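Local coordinates for protein butyryl-CoA dehydrogenase (Marinomonas mediterranea, PDB 6CXT) that binds flavin-adenine dinucleotide within the fold of the acyl-CoA dehydrogenase family, next to a pocket that holds the ligand FK4, at residues 149-154 with 214-219; 183-188 with 223-228; 91-96 with 236-241; 137-142 with 168-173; 83-88 with 202-207. All blocks are in the same frame, centred on the assembly; numbering follows the deposited sequence.

Contact 1: 149-154 with 214-219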
# COMPACT_ATOMS: atom_id res chain seq x y z
N VAL B 149 -46.47 -5.35 18.07
CA VAL B 149 -45.72 -5.42 19.30
C VAL B 149 -44.26 -5.73 18.91
O VAL B 149 -43.98 -6.80 18.32
CB VAL B 149 -46.31 -6.49 20.23
CG1 VAL B 149 -45.51 -6.70 21.51
CG2 VAL B 149 -47.77 -6.11 20.57
N LEU B 150 -43.36 -4.85 19.33
CA LEU B 150 -41.93 -4.92 18.95
C LEU B 150 -41.12 -5.35 20.15
O LEU B 150 -41.33 -4.84 21.28
CB LEU B 150 -41.45 -3.57 18.42
CG LEU B 150 -41.57 -3.33 16.92
CD1 LEU B 150 -43.01 -3.15 16.41
CD2 LEU B 150 -40.71 -2.13 16.51
N ASN B 151 -40.23 -6.31 19.92
CA ASN B 151 -39.45 -6.81 20.97
C ASN B 151 -38.01 -7.06 20.52
O ASN B 151 -37.79 -7.87 19.62
CB ASN B 151 -40.07 -8.11 21.44
CG ASN B 151 -39.77 -8.38 22.87
OD1 ASN B 151 -40.26 -7.69 23.77
ND2 ASN B 151 -38.92 -9.37 23.10
N GLY B 152 -37.02 -6.42 21.15
CA GLY B 152 -35.60 -6.79 20.87
C GLY B 152 -34.66 -5.64 21.25
O GLY B 152 -35.12 -4.54 21.58
N GLY B 153 -33.35 -5.92 21.22
CA GLY B 153 -32.29 -4.89 21.48
C GLY B 153 -31.60 -4.45 20.17
O GLY B 153 -31.43 -5.26 19.25
N LYS B 154 -31.27 -3.17 20.07
CA LYS B 154 -30.56 -2.65 18.93
C LYS B 154 -29.25 -2.11 19.54
O LYS B 154 -29.28 -1.44 20.59
CB LYS B 154 -31.39 -1.58 18.18
CG LYS B 154 -32.60 -2.14 17.40
CD LYS B 154 -32.23 -3.32 16.47
CE LYS B 154 -33.32 -3.57 15.42
NZ LYS B 154 -32.91 -4.72 14.54
N PHE B 214 -36.18 -2.64 23.16
CA PHE B 214 -37.62 -2.49 22.91
C PHE B 214 -38.24 -3.67 23.62
O PHE B 214 -38.06 -4.84 23.22
CB PHE B 214 -37.90 -2.48 21.42
CG PHE B 214 -37.27 -1.32 20.70
CD1 PHE B 214 -37.90 -0.08 20.62
CD2 PHE B 214 -36.00 -1.47 20.08
CE1 PHE B 214 -37.35 1.01 19.95
CE2 PHE B 214 -35.43 -0.37 19.41
CZ PHE B 214 -36.08 0.86 19.34
N ASP B 215 -38.87 -3.39 24.75
CA ASP B 215 -39.48 -4.42 25.59
C ASP B 215 -40.99 -4.35 25.37
O ASP B 215 -41.67 -3.48 25.97
CB ASP B 215 -39.11 -4.17 27.06
CG ASP B 215 -39.81 -5.11 28.05
OD1 ASP B 215 -40.35 -6.15 27.66
OD2 ASP B 215 -39.80 -4.80 29.25
N ASN B 216 -41.49 -5.21 24.48
CA ASN B 216 -42.95 -5.25 24.17
C ASN B 216 -43.51 -3.89 23.93
O ASN B 216 -44.40 -3.41 24.65
CB ASN B 216 -43.72 -6.01 25.29
CG ASN B 216 -43.44 -7.53 25.24
OD1 ASN B 216 -43.53 -8.17 24.18
ND2 ASN B 216 -43.09 -8.09 26.39
N CYS B 217 -42.97 -3.22 22.92
CA CYS B 217 -43.40 -1.89 22.57
C CYS B 217 -44.55 -2.09 21.63
O CYS B 217 -44.39 -2.75 20.59
CB CYS B 217 -42.26 -1.13 21.84
SG CYS B 217 -40.97 -0.70 23.02
N THR B 218 -45.68 -1.46 21.96
CA THR B 218 -46.85 -1.46 21.09
C THR B 218 -46.97 -0.25 20.27
O THR B 218 -47.04 0.89 20.78
CB THR B 218 -48.13 -1.70 21.97
OG1 THR B 218 -47.94 -2.99 22.55
CG2 THR B 218 -49.38 -1.67 21.12
N ILE B 219 -47.02 -0.43 18.96
CA ILE B 219 -47.25 0.74 18.13
C ILE B 219 -48.37 0.49 17.09
O ILE B 219 -48.55 -0.64 16.62
CB ILE B 219 -45.96 1.16 17.35
CG1 ILE B 219 -45.47 -0.01 16.50
CG2 ILE B 219 -44.81 1.58 18.31
CD1 ILE B 219 -44.38 0.39 15.54
O HOH W 1 -39.43 -8.16 26.30
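Leu150 and Cys217 bond backbone to backbone in both directions, Leu150 N to Cys217 O at 2.7 Å and Cys217 N to Leu150 O at 2.8 Å. Gly152 and Phe214 form a second such pair, with Phe214 N 2.7 Å from Gly152 O. The side chains of Leu150, Phe214 and Ile219 make the tight face. Leu150 CD1 meets Ile219 CD1 at 3.9 Å, and Lys154 CG lies at the edge of the Phe214 ring, 3.9 Å from CE2. Beyond CG the lysine bends (chi2 -51°) and carries NZ away to Glu127 and to the carbonyls of Ile125 and Tyr169. Phe184, Val186 and Val168 of the facing sheet cover this side. The other face is looser and wetter: Val149 spreads its methyls towards Asn216 OD1 and Thr218 OG1. Asn151 has CG anti to the backbone N (chi1 -152°), which brings OD1 back to the corner of the chain. There it accepts Asn216 N in its carbonyl plane at 2.9 Å, together with a water that also donates to Asp215 OD1. Asn216, with phi at 47°, and Cys217 both face Leu150, a G1 beta bulge in the antiparallel sheet of the acyl-CoA dehydrogenase middle domain.

Contact 2: 183-188 with 223-228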
# COMPACT_ATOMS: atom_id res chain seq x y z
N ALA B 183 -40.03 -2.34 8.37
CA ALA B 183 -39.56 -1.10 8.94
C ALA B 183 -40.69 -0.38 9.68
O ALA B 183 -41.82 -0.29 9.16
CB ALA B 183 -39.02 -0.19 7.86
N PHE B 184 -40.36 0.17 10.85
CA PHE B 184 -41.34 0.89 11.68
C PHE B 184 -40.71 2.17 12.21
O PHE B 184 -39.51 2.18 12.52
CB PHE B 184 -41.66 0.03 12.92
CG PHE B 184 -42.32 -1.28 12.60
CD1 PHE B 184 -43.73 -1.35 12.43
CD2 PHE B 184 -41.57 -2.45 12.51
CE1 PHE B 184 -44.34 -2.57 12.17
CE2 PHE B 184 -42.18 -3.68 12.24
CZ PHE B 184 -43.58 -3.73 12.08
N VAL B 185 -41.48 3.23 12.31
CA VAL B 185 -41.08 4.43 13.04
C VAL B 185 -41.63 4.28 14.45
O VAL B 185 -42.85 4.13 14.62
CB VAL B 185 -41.67 5.69 12.41
CG1 VAL B 185 -41.35 6.93 13.25
CG2 VAL B 185 -41.16 5.87 10.99
N VAL B 186 -40.76 4.26 15.45
CA VAL B 186 -41.15 3.98 16.83
C VAL B 186 -40.94 5.28 17.63
O VAL B 186 -39.79 5.68 17.85
CB VAL B 186 -40.36 2.82 17.43
CG1 VAL B 186 -40.77 2.54 18.88
CG2 VAL B 186 -40.51 1.57 16.57
N PRO B 187 -42.01 5.92 18.07
CA PRO B 187 -41.81 7.12 18.86
C PRO B 187 -41.10 6.82 20.19
O PRO B 187 -41.30 5.81 20.78
CB PRO B 187 -43.22 7.67 19.06
CG PRO B 187 -44.05 7.00 18.04
CD PRO B 187 -43.42 5.66 17.80
N ARG B 188 -40.24 7.73 20.62
CA ARG B 188 -39.50 7.63 21.85
C ARG B 188 -40.40 7.42 23.08
O ARG B 188 -40.05 6.69 23.91
CB ARG B 188 -38.62 8.86 22.05
CG ARG B 188 -37.70 8.86 23.26
CD ARG B 188 -36.80 7.66 23.37
NE ARG B 188 -35.82 7.78 24.43
CZ ARG B 188 -34.73 8.51 24.36
NH1 ARG B 188 -34.47 9.22 23.30
NH2 ARG B 188 -33.91 8.54 25.38
N TYR B 223 -47.63 3.42 11.85
CA TYR B 223 -46.19 3.72 12.02
C TYR B 223 -45.27 2.83 11.17
O TYR B 223 -44.06 3.11 11.11
CB TYR B 223 -45.78 3.65 13.51
CG TYR B 223 -46.20 4.88 14.27
CD1 TYR B 223 -45.57 6.11 14.05
CD2 TYR B 223 -47.28 4.83 15.19
CE1 TYR B 223 -45.98 7.26 14.71
CE2 TYR B 223 -47.69 5.98 15.88
CZ TYR B 223 -47.03 7.17 15.64
OH TYR B 223 -47.44 8.28 16.31
N ALA B 224 -45.82 1.77 10.54
CA ALA B 224 -45.04 0.94 9.60
C ALA B 224 -44.66 1.77 8.39
O ALA B 224 -45.45 2.60 7.90
CB ALA B 224 -45.78 -0.34 9.19
N LEU B 225 -43.42 1.58 7.94
CA LEU B 225 -42.95 2.15 6.68
C LEU B 225 -43.07 1.05 5.61
O LEU B 225 -42.49 -0.05 5.76
CB LEU B 225 -41.48 2.56 6.84
CG LEU B 225 -41.10 4.02 6.99
CD1 LEU B 225 -42.18 4.85 7.68
CD2 LEU B 225 -39.72 4.13 7.64
N GLY B 226 -43.80 1.36 4.55
CA GLY B 226 -44.04 0.41 3.46
C GLY B 226 -44.93 -0.74 3.92
O GLY B 226 -45.63 -0.61 4.89
N ARG B 227 -44.84 -1.86 3.23
CA ARG B 227 -45.66 -3.04 3.52
C ARG B 227 -44.93 -4.00 4.43
O ARG B 227 -43.69 -3.99 4.49
CB ARG B 227 -46.00 -3.74 2.18
CG ARG B 227 -47.05 -3.03 1.35
CD ARG B 227 -46.97 -3.45 -0.11
NE ARG B 227 -46.38 -2.37 -0.91
CZ ARG B 227 -45.68 -2.53 -2.04
NH1 ARG B 227 -45.44 -3.74 -2.53
NH2 ARG B 227 -45.19 -1.46 -2.65
N GLU B 228 -45.65 -4.87 5.13
CA GLU B 228 -45.00 -5.99 5.79
C GLU B 228 -44.10 -6.73 4.79
O GLU B 228 -44.49 -6.97 3.63
CB GLU B 228 -46.01 -6.96 6.41
CG GLU B 228 -45.38 -8.01 7.35
CD GLU B 228 -44.90 -9.30 6.64
OE1 GLU B 228 -45.61 -9.69 5.67
OE2 GLU B 228 -43.86 -9.95 7.04
O HOH W 2 -41.47 -2.47 5.74
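Val185 N reaches Tyr223 O at 2.8 Å in an almost straight bond (178°) and Leu225 N reaches Ala183 O at 2.7 Å from above the carbonyl plane, which sets the short, weakly bonded strand 224-225 antiparallel to 183-187, with Phe184 and Ala224 as the non-hydrogen-bonded pair. Pro187 lays CG over one face of the Tyr223 ring in a CH-pi contact, 4.1 Å from the centroid and displaced toward the rim near CZ. Val185 has CG1 anti to the backbone N (chi1 175°), leaving CG2 to meet Leu225 CD1 at 3.6 Å. Ala183 CB touches Leu225 CB at 3.8 Å, and Phe184 CD1 touches Ala224 CB at 4.0 Å. Leu106 of helix 104-114 packs on Val185, Tyr223 and Leu225, while the tyrosine hydroxyl bonds Gln109. One water accepts from Ala183 N and donates to the carbonyls of Leu225 and Arg227. Val185 O, buried against Tyr223 CB, has no polar partner. The edge strand is thus joined by few polar links, and apolar packing probably contributes much of its hold.

Contact 3: 91-96 with 236-241. With FK4 (S-[2-({N-[(2R)-2-hydroxy-4-{[(R)-hydroxy(oxo)-lambda~5~-phosphanyl]oxy}-3,3-dimethylbutanoyl]-beta-alanyl}amino)ethyl] 1H-pyrrole-2-carbothioate), chain C.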
# COMPACT_ATOMS: atom_id res chain seq x y z
N THR B 91 -31.10 12.62 8.82
CA THR B 91 -31.69 12.99 7.53
C THR B 91 -31.76 11.83 6.54
O THR B 91 -32.81 11.59 5.95
CB THR B 91 -30.96 14.15 6.88
OG1 THR B 91 -31.07 15.29 7.73
CG2 THR B 91 -31.56 14.53 5.48
N PHE B 92 -30.65 11.10 6.35
CA PHE B 92 -30.58 10.17 5.23
C PHE B 92 -31.04 8.80 5.59
O PHE B 92 -31.60 8.08 4.74
CB PHE B 92 -29.19 10.22 4.55
CG PHE B 92 -28.94 11.58 3.96
CD1 PHE B 92 -29.60 11.95 2.77
CD2 PHE B 92 -28.16 12.51 4.60
CE1 PHE B 92 -29.46 13.21 2.24
CE2 PHE B 92 -28.02 13.78 4.06
CZ PHE B 92 -28.66 14.14 2.87
N ALA B 93 -30.79 8.37 6.83
CA ALA B 93 -31.26 7.05 7.22
C ALA B 93 -32.71 7.06 7.78
O ALA B 93 -33.31 5.99 7.95
CB ALA B 93 -30.30 6.34 8.19
N CYS B 94 -33.22 8.24 8.12
CA CYS B 94 -34.52 8.32 8.81
C CYS B 94 -35.53 9.16 8.04
O CYS B 94 -36.59 8.61 7.64
CB CYS B 94 -34.36 8.82 10.25
SG CYS B 94 -33.21 7.82 11.23
N SER B 95 -35.24 10.45 7.84
CA SER B 95 -36.14 11.31 7.06
C SER B 95 -36.39 10.80 5.64
O SER B 95 -37.52 10.85 5.16
CB SER B 95 -35.71 12.77 7.01
OG SER B 95 -35.51 13.27 8.33
N MET B 96 -35.35 10.29 4.96
CA MET B 96 -35.58 9.83 3.59
C MET B 96 -36.47 8.56 3.46
O MET B 96 -37.39 8.55 2.62
CB MET B 96 -34.24 9.72 2.80
CG MET B 96 -33.56 11.06 2.62
SD MET B 96 -34.55 12.40 1.88
CE MET B 96 -34.78 11.71 0.24
N ALA B 236 -32.05 -1.23 2.49
CA ALA B 236 -31.14 -1.01 1.35
C ALA B 236 -31.33 0.37 0.73
O ALA B 236 -30.34 1.05 0.39
CB ALA B 236 -31.24 -2.12 0.30
N ALA B 237 -32.57 0.84 0.60
CA ALA B 237 -32.76 2.14 -0.02
C ALA B 237 -32.28 3.29 0.87
O ALA B 237 -31.79 4.34 0.39
CB ALA B 237 -34.24 2.36 -0.37
N SER B 238 -32.39 3.09 2.16
CA SER B 238 -31.96 4.14 3.11
C SER B 238 -30.40 4.18 3.13
O SER B 238 -29.83 5.24 3.19
CB SER B 238 -32.60 3.87 4.45
OG SER B 238 -31.74 3.57 5.50
N MET B 239 -29.76 3.02 3.09
CA MET B 239 -28.28 2.93 2.97
C MET B 239 -27.81 3.50 1.63
O MET B 239 -26.75 4.10 1.55
CB MET B 239 -27.79 1.52 3.14
CG MET B 239 -27.81 1.02 4.56
SD MET B 239 -26.96 2.17 5.72
CE MET B 239 -28.36 3.05 6.47
N ASP B 240 -28.62 3.38 0.58
CA ASP B 240 -28.24 4.05 -0.66
C ASP B 240 -28.17 5.56 -0.48
O ASP B 240 -27.25 6.21 -0.98
CB ASP B 240 -29.12 3.63 -1.83
CG ASP B 240 -28.48 3.93 -3.16
OD1 ASP B 240 -27.41 3.33 -3.46
OD2 ASP B 240 -29.03 4.78 -3.88
N TRP B 241 -29.11 6.12 0.27
CA TRP B 241 -29.07 7.52 0.60
C TRP B 241 -27.90 7.86 1.54
O TRP B 241 -27.20 8.86 1.32
CB TRP B 241 -30.39 7.97 1.31
CG TRP B 241 -31.48 8.26 0.31
CD1 TRP B 241 -32.60 7.47 0.03
CD2 TRP B 241 -31.58 9.40 -0.53
NE1 TRP B 241 -33.35 8.06 -0.95
CE2 TRP B 241 -32.77 9.25 -1.31
CE3 TRP B 241 -30.77 10.53 -0.72
CZ2 TRP B 241 -33.13 10.16 -2.28
CZ3 TRP B 241 -31.15 11.45 -1.64
CH2 TRP B 241 -32.35 11.27 -2.41
O01 FK4 C . -28.37 -4.64 -0.89
P02 FK4 C . -28.86 -5.77 0.08
O03 FK4 C . -27.95 -6.08 1.32
C04 FK4 C . -26.56 -6.02 1.18
C05 FK4 C . -25.78 -6.87 2.13
C06 FK4 C . -24.28 -6.63 1.85
C07 FK4 C . -26.17 -8.35 1.86
C08 FK4 C . -26.15 -6.57 3.60
O09 FK4 C . -25.69 -7.57 4.49
C10 FK4 C . -25.70 -5.17 4.07
N11 FK4 C . -24.77 -5.21 5.19
C12 FK4 C . -24.27 -3.97 5.68
C13 FK4 C . -25.14 -3.41 6.83
C14 FK4 C . -25.07 -1.95 6.94
N15 FK4 C . -25.34 -1.55 8.26
C16 FK4 C . -25.40 -0.12 8.57
C17 FK4 C . -26.34 0.16 9.76
S18 FK4 C . -26.82 1.86 9.86
C19 FK4 C . -25.25 2.69 10.11
C20 FK4 C . -25.63 4.09 10.41
C21 FK4 C . -24.84 5.09 10.93
C22 FK4 C . -25.67 6.23 10.99
C23 FK4 C . -26.96 5.88 10.53
N24 FK4 C . -26.95 4.58 10.16
O25 FK4 C . -24.26 2.03 10.48
O26 FK4 C . -24.84 -1.18 6.02
O27 FK4 C . -26.03 -4.07 3.52
O28 FK4 C . -30.21 -5.38 0.58
O HOH W 3 -33.04 3.35 7.71
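Met96 lies across one face of the Trp241 indole, each part of its side chain over a different part of the ring system. CB sits 3.9 Å from Trp241 CD1, and CG, anti to the carbonyl carbon, comes 4.1 Å from Trp241 CD2. SD stands higher, 4.7 Å from the centroid of the six-membered ring and only 3° off its normal, a Met-aromatic contact at a distance. A bend at chi3 (-66°) then drops the methyl back onto the ring, CE coming 3.4 Å from Trp241 CZ2 in a CH-pi contact. The Trp241 indole also has a cation-pi partner in Lys306, which forms a salt bridge with Asp240. These residues belong to helices 81-101 and 231-245, from the N- and C-terminal regions of the acyl-CoA dehydrogenase fold; the short segments run at 135° with axes 8.0 Å apart. The first helix widens into a pi-type turn in which Met96 N bonds Thr91 O, and Phe92 O, buried beside Trp241 CB, has no polar partner. Phe92 brings the edge of its ring to Trp241, CD1 meeting CE3 at 3.9 Å. A water donates to Ala93 O at 2.7 Å and is hydrogen-bonded to Ser238 OG, spanning the two helices. Next to Ala93, Met239 CE turns to the bound FK4 and lies 3.9 Å from its sulfur S18; Ala236 CB borders O28, an oxygen on the ligand's phosphorus.

Contact 4: 137-142 with 168-173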
# COMPACT_ATOMS: atom_id res chain seq x y z
N LEU B 137 -32.61 -10.89 11.82
CA LEU B 137 -32.80 -9.93 12.94
C LEU B 137 -33.57 -10.62 14.07
O LEU B 137 -34.64 -11.19 13.82
CB LEU B 137 -33.49 -8.64 12.47
CG LEU B 137 -32.78 -7.86 11.35
CD1 LEU B 137 -33.61 -6.68 10.97
CD2 LEU B 137 -31.38 -7.41 11.81
N ALA B 138 -32.96 -10.62 15.27
CA ALA B 138 -33.58 -11.10 16.50
C ALA B 138 -34.74 -10.21 17.02
O ALA B 138 -35.62 -10.70 17.70
CB ALA B 138 -32.54 -11.31 17.59
N THR B 139 -34.75 -8.93 16.65
CA THR B 139 -35.85 -8.03 16.98
C THR B 139 -37.08 -8.47 16.17
O THR B 139 -37.01 -8.61 14.96
CB THR B 139 -35.49 -6.56 16.70
OG1 THR B 139 -34.34 -6.21 17.51
CG2 THR B 139 -36.70 -5.59 17.07
N THR B 140 -38.20 -8.71 16.87
CA THR B 140 -39.45 -9.21 16.22
C THR B 140 -40.55 -8.17 16.27
O THR B 140 -40.55 -7.30 17.15
CB THR B 140 -39.97 -10.46 16.89
OG1 THR B 140 -40.19 -10.17 18.27
CG2 THR B 140 -38.95 -11.58 16.79
N ALA B 141 -41.48 -8.22 15.30
CA ALA B 141 -42.67 -7.42 15.39
C ALA B 141 -43.86 -8.37 15.17
O ALA B 141 -43.93 -8.99 14.14
CB ALA B 141 -42.67 -6.31 14.37
N GLN B 142 -44.77 -8.45 16.15
CA GLN B 142 -45.97 -9.32 16.07
C GLN B 142 -47.23 -8.45 15.83
O GLN B 142 -47.46 -7.46 16.54
CB GLN B 142 -46.08 -10.15 17.34
CG GLN B 142 -47.18 -11.22 17.34
CD GLN B 142 -46.90 -12.41 16.41
OE1 GLN B 142 -46.69 -12.25 15.20
NE2 GLN B 142 -46.91 -13.60 16.98
N VAL B 168 -36.87 1.40 13.04
CA VAL B 168 -36.46 0.13 13.62
C VAL B 168 -36.81 -0.93 12.59
O VAL B 168 -37.87 -0.84 11.97
CB VAL B 168 -37.25 -0.13 14.91
CG1 VAL B 168 -36.92 -1.49 15.53
CG2 VAL B 168 -36.97 0.99 15.90
N TYR B 169 -35.90 -1.89 12.39
CA TYR B 169 -36.06 -2.94 11.40
C TYR B 169 -36.22 -4.21 12.20
O TYR B 169 -35.41 -4.49 13.09
CB TYR B 169 -34.83 -2.97 10.38
CG TYR B 169 -34.81 -1.74 9.50
CD1 TYR B 169 -34.18 -0.56 9.91
CD2 TYR B 169 -35.39 -1.77 8.26
CE1 TYR B 169 -34.21 0.57 9.12
CE2 TYR B 169 -35.40 -0.64 7.45
CZ TYR B 169 -34.80 0.51 7.88
OH TYR B 169 -34.83 1.61 7.06
N ALA B 170 -37.30 -4.97 11.94
CA ALA B 170 -37.68 -6.07 12.83
C ALA B 170 -38.13 -7.28 11.98
O ALA B 170 -38.59 -7.07 10.88
CB ALA B 170 -38.80 -5.65 13.79
N THR B 171 -37.97 -8.49 12.49
CA THR B 171 -38.48 -9.66 11.74
C THR B 171 -40.00 -9.80 11.97
O THR B 171 -40.45 -9.98 13.12
CB THR B 171 -37.76 -10.91 12.20
OG1 THR B 171 -36.35 -10.71 11.99
CG2 THR B 171 -38.21 -12.16 11.36
N THR B 172 -40.76 -9.69 10.88
CA THR B 172 -42.18 -10.03 10.90
C THR B 172 -42.55 -11.47 10.47
O THR B 172 -43.64 -11.96 10.84
CB THR B 172 -43.03 -9.01 10.17
OG1 THR B 172 -42.44 -8.71 8.90
CG2 THR B 172 -43.16 -7.72 11.01
N ASN B 173 -41.65 -12.17 9.74
CA ASN B 173 -41.92 -13.57 9.31
C ASN B 173 -40.60 -14.28 9.00
O ASN B 173 -40.03 -14.07 7.93
CB ASN B 173 -42.90 -13.58 8.12
CG ASN B 173 -43.40 -15.00 7.71
OD1 ASN B 173 -44.51 -15.12 7.19
ND2 ASN B 173 -42.59 -16.02 7.89
O HOH W 4 -34.77 -11.27 9.92
O HOH W 5 -45.10 -11.02 12.75
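Thr171 serves both backbone polar atoms of Leu137 through its hydroxyl. With OG1 anti to the carbonyl carbon (chi1 -58°), it donates to Leu137 O at 2.6 Å and accepts from a water 2.7 Å from OG1. That water in turn takes the N-H of Leu137. The backbone of Thr171 is engaged on both sides: its N donates to Thr139 O at 2.7 Å in the carbonyl plane, and its O accepts Ala141 N at 3.0 Å, a donor standing 44° out of the carbonyl plane. This makes a single bridge at Thr140 and Thr171 between strands that cross at 73°. Thr140 N and Gln142 O are bonded to strand 147-158. Glu127 takes the hydroxyl of Thr139 and the N-H of Ala138; Thr172 OG1 pairs with Glu228 and Thr182. A second water lies between the carbonyls of Ala141 and Thr172 and probably links them. Ala141 CB lies between Ala170 CB and Thr172 CG2, 3.7 Å from the latter, and Leu137 CD1 reaches Tyr169 CB. The crossing strands thus share two backbone bonds, while the Thr171 hydroxyl and a water satisfy Leu137 O and N in the loop before strand 140-144, consistent with a join that relies on a side-chain hydroxyl as well as on strand pairing.

Contact 5: 83-88 with 202-207. With EDO (1,2-ethanediol), chain E.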
# COMPACT_ATOMS: atom_id res chain seq x y z
N LEU B 83 -20.97 16.00 14.85
CA LEU B 83 -22.28 16.68 14.81
C LEU B 83 -22.92 16.56 13.42
O LEU B 83 -24.12 16.26 13.29
CB LEU B 83 -22.19 18.14 15.28
CG LEU B 83 -23.52 18.95 15.20
CD1 LEU B 83 -24.55 18.32 16.09
CD2 LEU B 83 -23.31 20.38 15.68
N LEU B 84 -22.13 16.81 12.38
CA LEU B 84 -22.61 16.66 11.00
C LEU B 84 -23.08 15.24 10.73
O LEU B 84 -24.08 15.05 10.04
CB LEU B 84 -21.51 17.06 10.00
CG LEU B 84 -21.21 18.56 10.05
CD1 LEU B 84 -20.03 18.83 9.10
CD2 LEU B 84 -22.45 19.44 9.69
N PHE B 85 -22.32 14.29 11.25
CA PHE B 85 -22.60 12.86 11.10
C PHE B 85 -23.97 12.54 11.76
O PHE B 85 -24.80 11.91 11.14
CB PHE B 85 -21.50 12.08 11.76
CG PHE B 85 -21.79 10.61 11.93
CD1 PHE B 85 -21.93 9.78 10.83
CD2 PHE B 85 -21.86 10.05 13.20
CE1 PHE B 85 -22.23 8.39 11.00
CE2 PHE B 85 -22.15 8.68 13.40
CZ PHE B 85 -22.30 7.84 12.29
N ALA B 86 -24.16 12.97 13.01
CA ALA B 86 -25.49 12.81 13.70
C ALA B 86 -26.62 13.35 12.82
O ALA B 86 -27.70 12.73 12.70
CB ALA B 86 -25.46 13.50 15.07
N GLY B 87 -26.39 14.53 12.24
CA GLY B 87 -27.40 15.22 11.45
C GLY B 87 -27.69 14.44 10.18
O GLY B 87 -28.83 14.37 9.73
N ALA B 88 -26.64 13.87 9.57
CA ALA B 88 -26.83 13.16 8.31
C ALA B 88 -27.46 11.80 8.53
O ALA B 88 -28.21 11.33 7.68
CB ALA B 88 -25.46 13.06 7.56
N LEU B 202 -14.01 5.99 20.03
CA LEU B 202 -12.70 6.59 19.59
C LEU B 202 -12.91 8.01 19.08
O LEU B 202 -12.12 8.92 19.41
CB LEU B 202 -12.10 5.73 18.45
CG LEU B 202 -10.76 6.26 17.90
CD1 LEU B 202 -9.71 6.29 19.01
CD2 LEU B 202 -10.33 5.28 16.79
N GLY B 203 -13.97 8.23 18.27
CA GLY B 203 -14.24 9.55 17.72
C GLY B 203 -15.68 9.93 17.70
O GLY B 203 -16.52 9.24 18.33
N LEU B 204 -15.97 11.03 17.00
CA LEU B 204 -17.36 11.48 16.69
C LEU B 204 -18.15 11.67 17.98
O LEU B 204 -19.30 11.22 18.10
CB LEU B 204 -18.07 10.48 15.76
CG LEU B 204 -17.37 10.16 14.42
CD1 LEU B 204 -17.95 8.88 13.80
CD2 LEU B 204 -17.46 11.30 13.40
N ARG B 205 -17.47 12.25 18.96
CA ARG B 205 -18.04 12.47 20.27
C ARG B 205 -19.42 13.16 20.26
O ARG B 205 -20.28 12.79 21.05
CB ARG B 205 -17.00 13.20 21.17
N SER B 206 -19.67 14.10 19.34
CA SER B 206 -20.97 14.79 19.31
C SER B 206 -22.11 13.93 18.79
O SER B 206 -23.27 14.37 18.90
CB SER B 206 -20.94 16.11 18.56
OG SER B 206 -19.99 16.99 19.20
N ALA B 207 -21.81 12.76 18.22
CA ALA B 207 -22.88 11.88 17.69
C ALA B 207 -23.06 10.81 18.76
O ALA B 207 -22.24 9.92 18.88
CB ALA B 207 -22.49 11.26 16.34
C1 EDO E . -16.53 15.31 17.63
O1 EDO E . -17.93 15.20 17.35
C2 EDO E . -15.68 15.90 16.48
O2 EDO E . -15.88 15.00 15.36
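Phe85, a residue of both the flavin and FK4 pockets on helix 81-101, is backed by Leu204 and Ala207 of the loop between strands 193-195 and 209-220. The phenyl ring touches both bound molecules. Its CG is anti to the backbone N (chi1 169°), which turns the ring toward the loop. Ala207 CB lies at the ring edge, 3.4 Å from Phe85 CD2, whereas Leu204 CD1 comes over one face, 4.1 Å from the same atom and offset toward the rim. Ala207 CB also meets Ala86 CB at 3.9 Å, and Ser206 CB sits 3.7 Å from Leu83 N. Leu204 to Ala207 form a type I turn, closed by Ala207 N to Leu204 O at 2.9 Å. Lys201 NZ bonds the carbonyls of both Leu204 and Ala207, the two ends of the turn. Ser206 N donates to O1 of a 1,2-ethanediol, probably from the crystallisation liquor, at 2.9 Å. Asp80 receives the hydroxyl of Ser206 and the N-H of Leu83, linking loop and helix through one carboxylate. Around this, Leu83 packs on helix 35-44 and Leu84 and Ala88 on Ile249 of helix 248-267. Leu202 rests on helix 351-359, and Leu204 touches Phe362 of its own chain and Tyr343 of the second subunit.

Contacts 1, 2 and 4 gather in the beta domain, where contacts 1 and 4 share a sheet through strands 140-144 and 147-158, and contacts 2 and 4 meet in the other through strands 165-171 and 181-187. Leu150, Phe184 and Val186 pack where the two sheets face each other. Contacts 1 and 2 are only partly buried; contact 4 is buried. Contacts 3 and 5 are buried near the middle of the chain and draw on the same helix, 81-101, contact 3 bordering FK4, contact 5 both FK4 and the flavin. Backbone hydrogen bonds are most numerous in contact 1 and fewer in contact 2, where apolar packing weighs more; hydroxyls and water enter most in contact 4, and the helix contacts rely on aromatic and methyl packing.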